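PDB 5VBB: RNA pseudouridylate synthase domain-containing protein 1 from Homo sapiens, which probably binds RNA and converts selected uridines to pseudouridine as an RluA-family pseudouridine synthase. Local coordinates for residues K97-L102 / M206-F211; L102-I107 / G184-G189; A127-I132 / L191-V196; L148-H153 / S162-K167; G154-D159 / D235-P240. One frame throughout, in Å; residues are numbered along the deposited sequence.

Contact 1 (K97-L102 / M206-F211); sequences KAYLAL and MMLHAF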
# COMPACT_ATOMS: atom_id res chain seq x y z
N LYS A 97 8.23 4.08 3.05
CA LYS A 97 6.86 3.61 3.04
C LYS A 97 6.79 2.16 3.43
O LYS A 97 7.67 1.41 3.07
CB LYS A 97 6.28 3.69 1.61
CG LYS A 97 6.27 5.04 0.95
CD LYS A 97 5.33 5.03 -0.25
CE LYS A 97 5.43 6.28 -1.09
NZ LYS A 97 4.72 6.16 -2.39
N ALA A 98 5.71 1.76 4.11
CA ALA A 98 5.41 0.37 4.40
C ALA A 98 3.91 0.15 4.31
O ALA A 98 3.10 1.07 4.53
CB ALA A 98 5.96 -0.08 5.76
N TYR A 99 3.54 -1.07 3.95
CA TYR A 99 2.16 -1.44 3.74
C TYR A 99 1.86 -2.68 4.50
O TYR A 99 2.76 -3.46 4.77
CB TYR A 99 1.91 -1.77 2.26
CG TYR A 99 2.14 -0.64 1.30
CD1 TYR A 99 3.42 -0.13 1.08
CD2 TYR A 99 1.08 -0.07 0.59
CE1 TYR A 99 3.63 0.96 0.24
CE2 TYR A 99 1.29 0.99 -0.30
CZ TYR A 99 2.57 1.50 -0.46
OH TYR A 99 2.85 2.47 -1.36
N LEU A 100 0.58 -2.90 4.76
CA LEU A 100 0.08 -4.14 5.32
C LEU A 100 -0.73 -4.79 4.24
O LEU A 100 -1.36 -4.09 3.44
CB LEU A 100 -0.84 -3.88 6.52
CG LEU A 100 -0.19 -3.28 7.73
CD1 LEU A 100 -1.21 -2.87 8.74
CD2 LEU A 100 0.82 -4.24 8.37
N ALA A 101 -0.81 -6.14 4.27
CA ALA A 101 -1.63 -6.87 3.32
C ALA A 101 -2.01 -8.21 3.84
O ALA A 101 -1.31 -8.76 4.69
CB ALA A 101 -0.87 -7.05 2.00
N LEU A 102 -3.13 -8.76 3.30
CA LEU A 102 -3.54 -10.11 3.53
C LEU A 102 -3.32 -10.77 2.18
O LEU A 102 -3.89 -10.34 1.21
CB LEU A 102 -4.98 -10.25 3.95
CG LEU A 102 -5.35 -9.67 5.31
CD1 LEU A 102 -6.83 -9.75 5.54
CD2 LEU A 102 -4.61 -10.34 6.40
N MET A 206 -9.91 -5.03 -1.65
CA MET A 206 -8.58 -5.55 -1.87
C MET A 206 -7.80 -5.30 -0.59
O MET A 206 -7.81 -4.18 -0.09
CB MET A 206 -7.90 -4.87 -3.04
CG MET A 206 -6.59 -5.51 -3.35
SD MET A 206 -5.79 -4.84 -4.83
CE MET A 206 -5.19 -3.27 -4.15
N MET A 207 -7.16 -6.33 -0.04
CA MET A 207 -6.46 -6.23 1.25
C MET A 207 -5.01 -5.71 1.15
O MET A 207 -4.06 -6.41 1.49
CB MET A 207 -6.49 -7.60 1.96
CG MET A 207 -7.87 -8.23 2.04
SD MET A 207 -9.09 -7.20 2.90
CE MET A 207 -10.59 -8.15 2.58
N LEU A 208 -4.85 -4.46 0.75
CA LEU A 208 -3.57 -3.76 0.69
C LEU A 208 -3.83 -2.40 1.27
O LEU A 208 -4.82 -1.79 0.92
CB LEU A 208 -3.04 -3.69 -0.77
CG LEU A 208 -1.68 -3.02 -0.95
CD1 LEU A 208 -0.58 -3.81 -0.22
CD2 LEU A 208 -1.29 -2.98 -2.42
N HIS A 209 -2.97 -1.96 2.22
CA HIS A 209 -3.14 -0.75 2.97
C HIS A 209 -1.79 -0.06 3.16
O HIS A 209 -0.84 -0.69 3.61
CB HIS A 209 -3.68 -1.13 4.36
CG HIS A 209 -3.90 0.04 5.27
ND1 HIS A 209 -4.90 0.97 5.02
CD2 HIS A 209 -3.23 0.41 6.40
CE1 HIS A 209 -4.81 1.87 5.99
NE2 HIS A 209 -3.83 1.56 6.86
N ALA A 210 -1.72 1.22 2.81
CA ALA A 210 -0.48 2.00 3.00
C ALA A 210 -0.47 2.41 4.45
O ALA A 210 -1.23 3.26 4.88
CB ALA A 210 -0.49 3.21 2.06
N PHE A 211 0.39 1.78 5.21
CA PHE A 211 0.42 1.86 6.66
C PHE A 211 1.36 2.90 7.22
O PHE A 211 0.94 3.72 8.03
CB PHE A 211 0.83 0.46 7.17
CG PHE A 211 1.04 0.29 8.64
CD1 PHE A 211 -0.02 0.43 9.53
CD2 PHE A 211 2.23 -0.23 9.12
CE1 PHE A 211 0.12 0.07 10.87
CE2 PHE A 211 2.40 -0.49 10.47
CZ PHE A 211 1.33 -0.40 11.32

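Contact 2 (L102-I107 / G184-G189); sequences LLRGHI and GHPVVG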
# COMPACT_ATOMS: atom_id res chain seq x y z
N LEU A 102 -3.13 -8.76 3.30
CA LEU A 102 -3.54 -10.11 3.53
C LEU A 102 -3.32 -10.77 2.18
O LEU A 102 -3.89 -10.34 1.21
CB LEU A 102 -4.98 -10.25 3.95
CG LEU A 102 -5.35 -9.67 5.31
CD1 LEU A 102 -6.83 -9.75 5.54
CD2 LEU A 102 -4.61 -10.34 6.40
N LEU A 103 -2.43 -11.77 2.13
CA LEU A 103 -2.05 -12.45 0.91
C LEU A 103 -2.55 -13.89 0.91
O LEU A 103 -2.57 -14.51 1.97
CB LEU A 103 -0.52 -12.51 0.84
CG LEU A 103 0.25 -11.19 0.83
CD1 LEU A 103 1.71 -11.47 0.53
CD2 LEU A 103 -0.33 -10.24 -0.21
N ARG A 104 -2.78 -14.46 -0.28
CA ARG A 104 -3.24 -15.86 -0.42
C ARG A 104 -2.14 -16.85 -0.03
O ARG A 104 -1.01 -16.68 -0.46
CB ARG A 104 -3.67 -16.16 -1.87
CG ARG A 104 -4.91 -15.40 -2.35
CD ARG A 104 -6.14 -15.98 -1.75
NE ARG A 104 -7.37 -15.28 -2.10
CZ ARG A 104 -8.49 -15.37 -1.40
NH1 ARG A 104 -8.55 -16.14 -0.32
NH2 ARG A 104 -9.56 -14.67 -1.75
N GLY A 105 -2.50 -17.88 0.74
CA GLY A 105 -1.59 -18.93 1.18
C GLY A 105 -0.79 -18.57 2.41
O GLY A 105 -0.65 -17.40 2.77
N HIS A 106 -0.25 -19.60 3.08
CA HIS A 106 0.61 -19.49 4.25
C HIS A 106 2.07 -19.42 3.77
O HIS A 106 2.58 -20.42 3.26
CB HIS A 106 0.43 -20.72 5.16
CG HIS A 106 -0.86 -20.71 5.92
ND1 HIS A 106 -1.31 -21.83 6.59
CD2 HIS A 106 -1.70 -19.68 6.18
CE1 HIS A 106 -2.45 -21.47 7.17
NE2 HIS A 106 -2.72 -20.17 6.96
N ILE A 107 2.74 -18.26 3.92
CA ILE A 107 4.14 -18.10 3.49
C ILE A 107 5.00 -18.68 4.60
O ILE A 107 4.90 -18.19 5.73
CB ILE A 107 4.42 -16.60 3.23
CG1 ILE A 107 3.52 -16.12 2.07
CG2 ILE A 107 5.90 -16.35 2.92
CD1 ILE A 107 3.60 -14.64 1.68
N GLY A 184 3.42 -16.27 -5.88
CA GLY A 184 2.32 -17.21 -5.75
C GLY A 184 1.45 -16.88 -4.55
O GLY A 184 0.72 -17.76 -4.10
N HIS A 185 1.53 -15.62 -4.00
CA HIS A 185 0.76 -15.18 -2.82
C HIS A 185 0.09 -13.87 -3.10
O HIS A 185 0.43 -12.85 -2.49
CB HIS A 185 1.68 -15.12 -1.58
CG HIS A 185 2.29 -16.45 -1.29
ND1 HIS A 185 1.54 -17.48 -0.77
CD2 HIS A 185 3.55 -16.90 -1.49
CE1 HIS A 185 2.35 -18.51 -0.65
NE2 HIS A 185 3.57 -18.20 -1.08
N PRO A 186 -0.85 -13.85 -4.07
CA PRO A 186 -1.48 -12.58 -4.44
C PRO A 186 -2.25 -11.93 -3.31
O PRO A 186 -2.72 -12.59 -2.38
CB PRO A 186 -2.43 -12.97 -5.59
CG PRO A 186 -2.57 -14.43 -5.51
CD PRO A 186 -1.35 -14.98 -4.90
N VAL A 187 -2.47 -10.61 -3.43
CA VAL A 187 -3.24 -9.89 -2.45
C VAL A 187 -4.69 -10.37 -2.54
O VAL A 187 -5.25 -10.49 -3.62
CB VAL A 187 -3.13 -8.36 -2.64
CG1 VAL A 187 -4.06 -7.63 -1.69
CG2 VAL A 187 -1.71 -7.89 -2.51
N VAL A 188 -5.29 -10.62 -1.38
CA VAL A 188 -6.68 -11.03 -1.29
C VAL A 188 -7.56 -9.91 -1.82
O VAL A 188 -7.39 -8.76 -1.44
CB VAL A 188 -7.06 -11.41 0.17
CG1 VAL A 188 -8.56 -11.62 0.32
CG2 VAL A 188 -6.29 -12.66 0.63
N GLY A 189 -8.49 -10.27 -2.69
CA GLY A 189 -9.41 -9.33 -3.32
C GLY A 189 -8.78 -8.50 -4.44
O GLY A 189 -9.38 -7.51 -4.90

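Contact 3 (A127-I132 / L191-V196); sequences AHTMCI and LTYGEV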
# COMPACT_ATOMS: atom_id res chain seq x y z
N ALA A 127 -5.78 -5.49 -19.12
CA ALA A 127 -6.26 -6.26 -17.96
C ALA A 127 -5.27 -6.31 -16.82
O ALA A 127 -5.69 -6.31 -15.68
CB ALA A 127 -6.62 -7.67 -18.39
N HIS A 128 -3.97 -6.44 -17.13
CA HIS A 128 -2.90 -6.53 -16.12
C HIS A 128 -1.76 -5.65 -16.63
O HIS A 128 -0.97 -6.08 -17.45
CB HIS A 128 -2.45 -7.99 -15.88
CG HIS A 128 -3.52 -9.02 -16.13
ND1 HIS A 128 -4.64 -9.11 -15.32
CD2 HIS A 128 -3.60 -9.96 -17.10
CE1 HIS A 128 -5.38 -10.08 -15.83
NE2 HIS A 128 -4.79 -10.63 -16.89
N THR A 129 -1.73 -4.39 -16.18
CA THR A 129 -0.80 -3.36 -16.62
C THR A 129 0.67 -3.78 -16.55
O THR A 129 1.39 -3.66 -17.54
CB THR A 129 -1.01 -2.07 -15.77
OG1 THR A 129 -2.41 -1.75 -15.71
CG2 THR A 129 -0.26 -0.86 -16.33
N MET A 130 1.07 -4.34 -15.42
CA MET A 130 2.46 -4.66 -15.13
C MET A 130 2.74 -6.16 -15.12
O MET A 130 1.84 -6.97 -14.95
CB MET A 130 2.80 -4.05 -13.76
CG MET A 130 2.42 -2.56 -13.62
SD MET A 130 3.17 -1.39 -14.78
CE MET A 130 4.86 -1.40 -14.21
N CYS A 131 4.02 -6.53 -15.28
CA CYS A 131 4.44 -7.93 -15.28
C CYS A 131 5.85 -8.09 -14.76
O CYS A 131 6.62 -7.16 -14.75
CB CYS A 131 4.36 -8.50 -16.70
SG CYS A 131 5.29 -7.55 -17.92
N ILE A 132 6.20 -9.33 -14.44
CA ILE A 132 7.54 -9.72 -13.98
C ILE A 132 8.41 -9.95 -15.19
O ILE A 132 7.93 -10.54 -16.17
CB ILE A 132 7.44 -11.03 -13.14
CG1 ILE A 132 6.61 -10.78 -11.88
CG2 ILE A 132 8.79 -11.57 -12.77
CD1 ILE A 132 7.33 -9.93 -10.78
N LEU A 191 -8.43 -7.79 -7.92
CA LEU A 191 -9.17 -8.09 -9.15
C LEU A 191 -8.32 -8.09 -10.40
O LEU A 191 -8.76 -8.62 -11.40
CB LEU A 191 -10.32 -7.08 -9.32
CG LEU A 191 -11.36 -7.07 -8.19
CD1 LEU A 191 -12.36 -5.96 -8.40
CD2 LEU A 191 -12.04 -8.41 -8.08
N THR A 192 -7.13 -7.51 -10.36
CA THR A 192 -6.23 -7.45 -11.52
C THR A 192 -5.16 -8.54 -11.47
O THR A 192 -4.99 -9.27 -12.44
CB THR A 192 -5.62 -6.05 -11.53
OG1 THR A 192 -6.69 -5.14 -11.58
CG2 THR A 192 -4.67 -5.79 -12.69
N TYR A 193 -4.42 -8.62 -10.36
CA TYR A 193 -3.27 -9.55 -10.26
C TYR A 193 -3.55 -10.86 -9.49
O TYR A 193 -2.66 -11.70 -9.39
CB TYR A 193 -2.08 -8.85 -9.64
CG TYR A 193 -1.62 -7.71 -10.51
CD1 TYR A 193 -0.92 -7.94 -11.68
CD2 TYR A 193 -1.96 -6.40 -10.20
CE1 TYR A 193 -0.55 -6.90 -12.53
CE2 TYR A 193 -1.60 -5.35 -11.04
CZ TYR A 193 -0.86 -5.60 -12.18
OH TYR A 193 -0.56 -4.58 -13.06
N GLY A 194 -4.79 -11.07 -9.05
CA GLY A 194 -5.17 -12.31 -8.39
C GLY A 194 -5.36 -13.40 -9.42
O GLY A 194 -5.46 -13.11 -10.62
N GLU A 195 -5.44 -14.63 -8.97
CA GLU A 195 -5.66 -15.77 -9.88
C GLU A 195 -7.14 -15.96 -10.11
O GLU A 195 -7.94 -15.56 -9.28
CB GLU A 195 -5.07 -17.06 -9.27
CG GLU A 195 -3.55 -17.06 -9.16
CD GLU A 195 -2.83 -17.18 -10.49
OE1 GLU A 195 -2.70 -18.33 -10.98
OE2 GLU A 195 -2.41 -16.15 -11.05
N VAL A 196 -7.50 -16.62 -11.20
CA VAL A 196 -8.91 -16.96 -11.50
C VAL A 196 -9.46 -17.87 -10.38
O VAL A 196 -10.55 -17.63 -9.88
CB VAL A 196 -9.04 -17.62 -12.89
CG1 VAL A 196 -10.43 -18.24 -13.09
CG2 VAL A 196 -8.73 -16.63 -14.01

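Contact 4 (L148-H153 / S162-K167); sequences LVVLEH and SKVLLK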
# COMPACT_ATOMS: atom_id res chain seq x y z
N LEU A 148 9.40 -8.30 2.28
CA LEU A 148 8.15 -8.86 2.82
C LEU A 148 8.47 -9.55 4.15
O LEU A 148 9.29 -10.47 4.16
CB LEU A 148 7.59 -9.89 1.82
CG LEU A 148 6.27 -10.61 2.13
CD1 LEU A 148 5.61 -11.08 0.86
CD2 LEU A 148 6.45 -11.86 3.04
N VAL A 149 7.75 -9.20 5.20
CA VAL A 149 7.87 -9.81 6.53
C VAL A 149 6.49 -10.44 6.88
O VAL A 149 5.46 -9.75 6.92
CB VAL A 149 8.30 -8.75 7.59
CG1 VAL A 149 8.39 -9.36 8.98
CG2 VAL A 149 9.65 -8.12 7.21
N VAL A 150 6.49 -11.73 7.20
CA VAL A 150 5.26 -12.43 7.54
C VAL A 150 4.91 -12.12 9.00
O VAL A 150 5.72 -12.36 9.88
CB VAL A 150 5.36 -13.94 7.28
CG1 VAL A 150 4.06 -14.63 7.62
CG2 VAL A 150 5.73 -14.23 5.83
N LEU A 151 3.69 -11.59 9.25
CA LEU A 151 3.25 -11.23 10.59
C LEU A 151 2.47 -12.37 11.21
O LEU A 151 2.70 -12.72 12.37
CB LEU A 151 2.38 -9.98 10.54
CG LEU A 151 3.04 -8.75 9.98
CD1 LEU A 151 1.99 -7.67 9.76
CD2 LEU A 151 4.24 -8.32 10.84
N GLU A 152 1.51 -12.93 10.46
CA GLU A 152 0.65 -13.97 10.98
C GLU A 152 0.16 -14.88 9.88
O GLU A 152 0.07 -14.47 8.74
CB GLU A 152 -0.63 -13.34 11.65
CG GLU A 152 -0.48 -12.76 13.06
CD GLU A 152 -1.72 -12.08 13.65
OE1 GLU A 152 -2.31 -11.25 12.93
OE2 GLU A 152 -2.09 -12.36 14.81
N HIS A 153 -0.23 -16.11 10.26
CA HIS A 153 -0.95 -17.05 9.40
C HIS A 153 -2.35 -17.12 9.98
O HIS A 153 -2.52 -17.05 11.21
CB HIS A 153 -0.34 -18.45 9.40
CG HIS A 153 0.95 -18.58 8.65
ND1 HIS A 153 1.77 -19.66 8.84
CD2 HIS A 153 1.49 -17.77 7.71
CE1 HIS A 153 2.83 -19.45 8.07
NE2 HIS A 153 2.68 -18.34 7.35
N SER A 162 -1.87 -15.15 4.58
CA SER A 162 -0.82 -14.57 5.42
C SER A 162 -1.00 -13.08 5.59
O SER A 162 -1.12 -12.37 4.60
CB SER A 162 0.56 -14.81 4.81
OG SER A 162 0.83 -16.20 4.71
N LYS A 163 -0.94 -12.60 6.82
CA LYS A 163 -0.90 -11.17 7.05
C LYS A 163 0.58 -10.75 7.00
O LYS A 163 1.41 -11.37 7.68
CB LYS A 163 -1.49 -10.81 8.41
CG LYS A 163 -1.55 -9.31 8.60
CD LYS A 163 -2.34 -8.98 9.83
CE LYS A 163 -2.26 -7.52 10.13
NZ LYS A 163 -2.97 -7.17 11.39
N VAL A 164 0.91 -9.75 6.16
CA VAL A 164 2.29 -9.35 5.96
C VAL A 164 2.50 -7.87 6.07
O VAL A 164 1.58 -7.09 5.84
CB VAL A 164 2.84 -9.83 4.59
CG1 VAL A 164 2.65 -11.34 4.40
CG2 VAL A 164 2.17 -9.07 3.43
N LEU A 165 3.77 -7.49 6.31
CA LEU A 165 4.25 -6.12 6.26
C LEU A 165 5.11 -6.07 4.98
O LEU A 165 5.98 -6.93 4.79
CB LEU A 165 5.08 -5.78 7.49
CG LEU A 165 5.70 -4.36 7.59
CD1 LEU A 165 4.64 -3.31 7.68
CD2 LEU A 165 6.54 -4.24 8.80
N LEU A 166 4.89 -5.07 4.12
CA LEU A 166 5.64 -4.90 2.88
C LEU A 166 6.34 -3.60 2.87
O LEU A 166 5.69 -2.57 3.07
CB LEU A 166 4.71 -4.97 1.68
CG LEU A 166 3.94 -6.29 1.53
CD1 LEU A 166 2.74 -6.12 0.69
CD2 LEU A 166 4.82 -7.39 1.02
N LYS A 167 7.65 -3.59 2.63
CA LYS A 167 8.41 -2.35 2.55
C LYS A 167 9.04 -2.28 1.16
O LYS A 167 10.01 -2.99 0.89
CB LYS A 167 9.46 -2.30 3.64
CG LYS A 167 10.14 -0.94 3.75
CD LYS A 167 11.31 -1.01 4.68
CE LYS A 167 12.12 0.24 4.64
NZ LYS A 167 13.30 0.14 5.53
O HOH W 1 -4.47 -9.65 12.93
O HOH W 2 -0.88 -8.25 13.29

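Contact 5 (G154-D159 / D235-P240); sequences GLYAGD and DACWSP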
# COMPACT_ATOMS: atom_id res chain seq x y z
N GLY A 154 -3.33 -17.28 9.11
CA GLY A 154 -4.72 -17.40 9.53
C GLY A 154 -5.60 -17.83 8.39
O GLY A 154 -5.10 -18.19 7.32
N LEU A 155 -6.92 -17.67 8.57
CA LEU A 155 -7.85 -17.95 7.49
C LEU A 155 -8.62 -16.66 7.18
O LEU A 155 -9.00 -15.95 8.11
CB LEU A 155 -8.85 -19.06 7.84
CG LEU A 155 -8.30 -20.41 8.31
CD1 LEU A 155 -9.39 -21.26 8.80
CD2 LEU A 155 -7.49 -21.11 7.22
N TYR A 156 -8.83 -16.36 5.87
CA TYR A 156 -9.67 -15.25 5.44
C TYR A 156 -10.86 -15.89 4.73
O TYR A 156 -10.66 -16.58 3.72
CB TYR A 156 -8.95 -14.25 4.54
CG TYR A 156 -9.82 -13.04 4.37
CD1 TYR A 156 -9.88 -12.07 5.36
CD2 TYR A 156 -10.79 -13.00 3.37
CE1 TYR A 156 -10.81 -11.04 5.32
CE2 TYR A 156 -11.73 -11.98 3.32
CZ TYR A 156 -11.74 -11.00 4.30
OH TYR A 156 -12.66 -10.00 4.24
N ALA A 157 -12.08 -15.75 5.29
CA ALA A 157 -13.29 -16.36 4.76
C ALA A 157 -13.01 -17.87 4.55
O ALA A 157 -13.31 -18.42 3.50
CB ALA A 157 -13.72 -15.68 3.46
N GLY A 158 -12.35 -18.49 5.53
CA GLY A 158 -12.03 -19.91 5.51
C GLY A 158 -10.89 -20.38 4.63
O GLY A 158 -10.62 -21.58 4.58
N ASP A 159 -10.18 -19.47 3.96
CA ASP A 159 -9.07 -19.84 3.09
C ASP A 159 -7.72 -19.43 3.71
O ASP A 159 -7.63 -18.37 4.33
CB ASP A 159 -9.26 -19.21 1.69
CG ASP A 159 -10.57 -19.62 1.01
OD1 ASP A 159 -11.02 -20.77 1.21
OD2 ASP A 159 -11.12 -18.82 0.22
N ASP A 235 -12.91 -6.86 10.81
CA ASP A 235 -13.35 -7.76 9.75
C ASP A 235 -13.39 -9.15 10.34
O ASP A 235 -12.36 -9.80 10.51
CB ASP A 235 -12.39 -7.70 8.57
CG ASP A 235 -12.81 -8.54 7.40
OD1 ASP A 235 -13.79 -9.31 7.52
OD2 ASP A 235 -12.21 -8.38 6.33
N ALA A 236 -14.61 -9.65 10.59
CA ALA A 236 -14.80 -10.94 11.21
C ALA A 236 -14.51 -12.12 10.27
O ALA A 236 -14.42 -13.23 10.76
CB ALA A 236 -16.20 -11.04 11.77
N CYS A 237 -14.28 -11.89 8.96
CA CYS A 237 -13.83 -12.96 8.07
C CYS A 237 -12.34 -13.27 8.31
O CYS A 237 -11.88 -14.33 7.92
CB CYS A 237 -14.06 -12.59 6.60
SG CYS A 237 -15.78 -12.63 6.11
N TRP A 238 -11.58 -12.34 8.92
CA TRP A 238 -10.16 -12.54 9.19
C TRP A 238 -10.03 -13.23 10.54
O TRP A 238 -10.41 -12.66 11.57
CB TRP A 238 -9.38 -11.21 9.16
CG TRP A 238 -7.96 -11.25 9.68
CD1 TRP A 238 -7.41 -10.36 10.56
CD2 TRP A 238 -6.90 -12.15 9.31
NE1 TRP A 238 -6.11 -10.70 10.83
CE2 TRP A 238 -5.75 -11.76 10.04
CE3 TRP A 238 -6.82 -13.29 8.49
CZ2 TRP A 238 -4.55 -12.47 9.99
CZ3 TRP A 238 -5.62 -13.99 8.45
CH2 TRP A 238 -4.50 -13.58 9.19
N SER A 239 -9.47 -14.45 10.52
CA SER A 239 -9.26 -15.28 11.70
C SER A 239 -7.77 -15.65 11.84
O SER A 239 -7.32 -16.69 11.32
CB SER A 239 -10.13 -16.52 11.63
OG SER A 239 -10.15 -17.14 12.90
N PRO A 240 -6.99 -14.82 12.54
CA PRO A 240 -5.56 -15.16 12.74
C PRO A 240 -5.41 -16.38 13.64
O PRO A 240 -6.15 -16.48 14.61
CB PRO A 240 -4.96 -13.91 13.39
CG PRO A 240 -6.06 -13.01 13.69
CD PRO A 240 -7.36 -13.55 13.19
O HOH W 3 -11.93 -17.32 8.07

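Contact 1 (K97-L102 / M206-F211)
Tyr99 with Ala210 and Ala101 with Leu208 form non-hydrogen-bonded pairs in an antiparallel strand pairing whose axes come within 4.4 Å, and between them Leu100 and His209 form a hydrogen-bonded pair closed by N-to-O bonds in both directions, each 2.9 Å. Two further bonds extend the pairing, from Phe211 N to Ala98 O and, at 3.1 Å, from Leu102 N to Met207 O, where Met207 centres an inverse gamma turn. On one face of the sheet the Tyr99 ring runs beside Ala210, its CE2 3.7 Å from Ala210 CB, while the CD1 branch of Leu208 fills the corner between Tyr99 CB and Ala101 CB. Strands 96-104 and 208-216 are neighbours in the large antiparallel sheet of the pseudouridine synthase fold, and Leu208 lies close to Asp67, the active-site residue inferred by similarity. With Tyr99 cut back to alanine, the methyl of Ala210 would probably lose its aromatic neighbour and a gap would open facing Leu176 of helix 175-182. On the other face Leu100 lays CD1 over the Phe211 ring in a CH-pi contact, 3.9 Å from the ring centroid and displaced toward the rim. Phe211 CG stands opposite its own backbone N (chi1 176°), which turns a face of the ring to Leu100. His209, on that same face, has its imidazole held by Ser71 and Thr226.

Contact 2 (L102-I107 / G184-G189)
A single backbone bridge, Leu103 with Val187, ties the end of strand 96-104 to the loop that leaves helix 175-182, a loop that begins with the Schellman motif at Gly184. Two backbone bonds flank the bridge: Val188 N gives a nearly straight bond to Leu102 O (3.0 Å, 174°), and Arg104 N binds Pro186 O. The one side-chain hydrogen bond across the two segments comes from His185, whose ND1 donates to Arg104 O at 2.7 Å with the acceptor in the imidazole plane. Over one face of the same ring sits Ile107 CG1, 3.5 Å from the centroid and almost on the normal, so the histidine is fixed both at its edge and across its face. Gly105 passes the ring edge where a side chain would collide with ND1. Leu103 CD2 packs on Val187 CG2 at 3.6 Å. The Arg104 chain bends at chi2 (-75°), crosses Val188 at about a right angle and sets its guanidinium over the valine methyls, while NE forms a salt bridge with Glu200. Pro186 leans on Ser181 of helix 175-182, and Val188 on Tyr156 and Val161 of strands 146-156 and 159-168, placing the loop between helix and sheet.

Contact 3 (A127-I132 / L191-V196)
Met130 N and the Tyr193 hydroxyl make the principal polar link here, and the remaining contacts are one weak hydrogen bond and a modest amount of packing. Among the hydrogen bonds, Met130 N donates to Tyr193 OH at 2.9 Å with an angle of 161°, and the amide lies at the edge of the phenol, in its plane. The same hydroxyl is hydrogen-bonded to His174 ND1, whose ring meets the Tyr193 ring at a steep angle. A second, weak bond runs from His128 ND1 to Thr192 O, also 2.9 Å, but strongly bent at 126°. Asp190 OD1 receives the backbone N-H groups of both Thr192 and Tyr193. Of the van der Waals contacts, Met130 CB lies 3.5 Å from Tyr193 OH, and His128 CB approaches Tyr193 CE1 at 4.0 Å. Thr192 CG2 reaches Ala127 O, in the loop ahead of strand 130-132, at 3.2 Å, and this same methyl lies over one face of the neighbouring Tyr193 ring. The disulfide of Cys131 with Cys138 joins the two outer strands of the small three-stranded sheet to which strand 130-132 belongs. With a backbone amide and an imidazole nitrogen both gripping its oxygen, the hydroxyl end of Tyr193 is held in position and links the small sheet to the loop; the Tyr193 side chain is about 7 Å from that of Asp67, the active-site residue assigned by similarity.

Contact 4 (L148-H153 / S162-K167)
Leu148 lies side by side with Leu166, its CG 3.7 Å from Leu166 CD2, while the CD2 branch of Leu148 reaches obliquely to Val164 CG1. Val149 and Leu165 pair next, with N-to-O bonds of 2.9 Å both ways. The pairing then slips by one residue: Lys163 O takes the amides of both Leu151 (2.8 Å) and Glu152 (3.2 Å). Leu151 sends CD1 across the backbone of Val164 toward Leu165 and also touches Leu247 and Leu250 of helix 247-256. A glycine at Leu151 would probably open a gap between the bulge and that helix. Glu152 and Lys163 run next to each other from the same face of the sheet; the extended lysine chain (chi1 -175°) carries NZ to 4.4 Å from Glu152 OE1, too far for a salt bridge. Water 1 spans the two, donating to OE1 at 2.7 Å and accepting from NZ, whose direct ionic partner is Asp228; water 2 makes a second, weaker bridge. Ser162 OG sits 3.4 Å from His153 CD2; that hydroxyl is hydrogen-bonded to Gly105 O and Ile107 N, and His153 NE2 to Ile107 O. Two residues facing one define a classic beta bulge, here in the hairpin of strands 146-156 and 159-168.

Contact 5 (G154-D159 / D235-P240)
The Tyr156 ring carries Cys237 CB over one face, 4.0 Å from its centroid, and meets Asp235 OD2 at its edge, in plane. This is the outer end of the strand 146-156 hairpin, where strand residues 154-156, leading into a type I' turn from Tyr156 to Asp159, pair antiparallel with 238-240. The phenol OH donates at 2.7 Å to Asp235 OD2, which receives it on its syn lone pair, with the carboxylate turned 81° from the ring. The other oxygen, OD1, accepts from Cys237 N at 3.0 Å, from above the carboxylate plane, to make an Asx turn, so both carboxylate oxygens are engaged; this sharing is likely to favour the charged form of the acid. Tyr156 has CG opposite the backbone N (chi1 -169°), which lets CD1 lie 3.9 Å from Trp238 CB, the two side chains crossing at about a right angle. The indole has Pro240 CD over one face, and its CZ3 comes within 3.7 Å of Gly154 CA, a place where a side chain would collide with it. Leu155 and Ser239 exchange backbone bonds in both directions, and Tyr156 and Trp238 both touch Leu102 of strand 96-104. At the turn, Ala157 N binds Cys237 O, and water 3 joins the same carbonyl to Gly158 N, accepting from that amide at 2.8 Å.

How the contacts relate
Contacts 1, 2, 4 and 5 all reach one antiparallel sheet. Strand 96-104 is common ground: contacts 1 and 2 share Leu102, and contact 1 is fastened to contact 4 by Tyr99 O to Leu166 N (2.7 Å) and Ala101 O to Val164 N (2.8 Å). Contact 2 meets contact 4 through Ile107 O and His153 NE2, 2.8 Å apart, and contact 5 through His106 NE2 and Gly154 O. Contact 3 stands apart, about 21 Å from contact 4 between centres, and touches contact 2 through Pro186. Between side chains, Asp67, the active site by similarity, lies about 5 Å from Leu208 in contact 1 and about 7 Å from Tyr193 in contact 3, whereas contact 5 is remote.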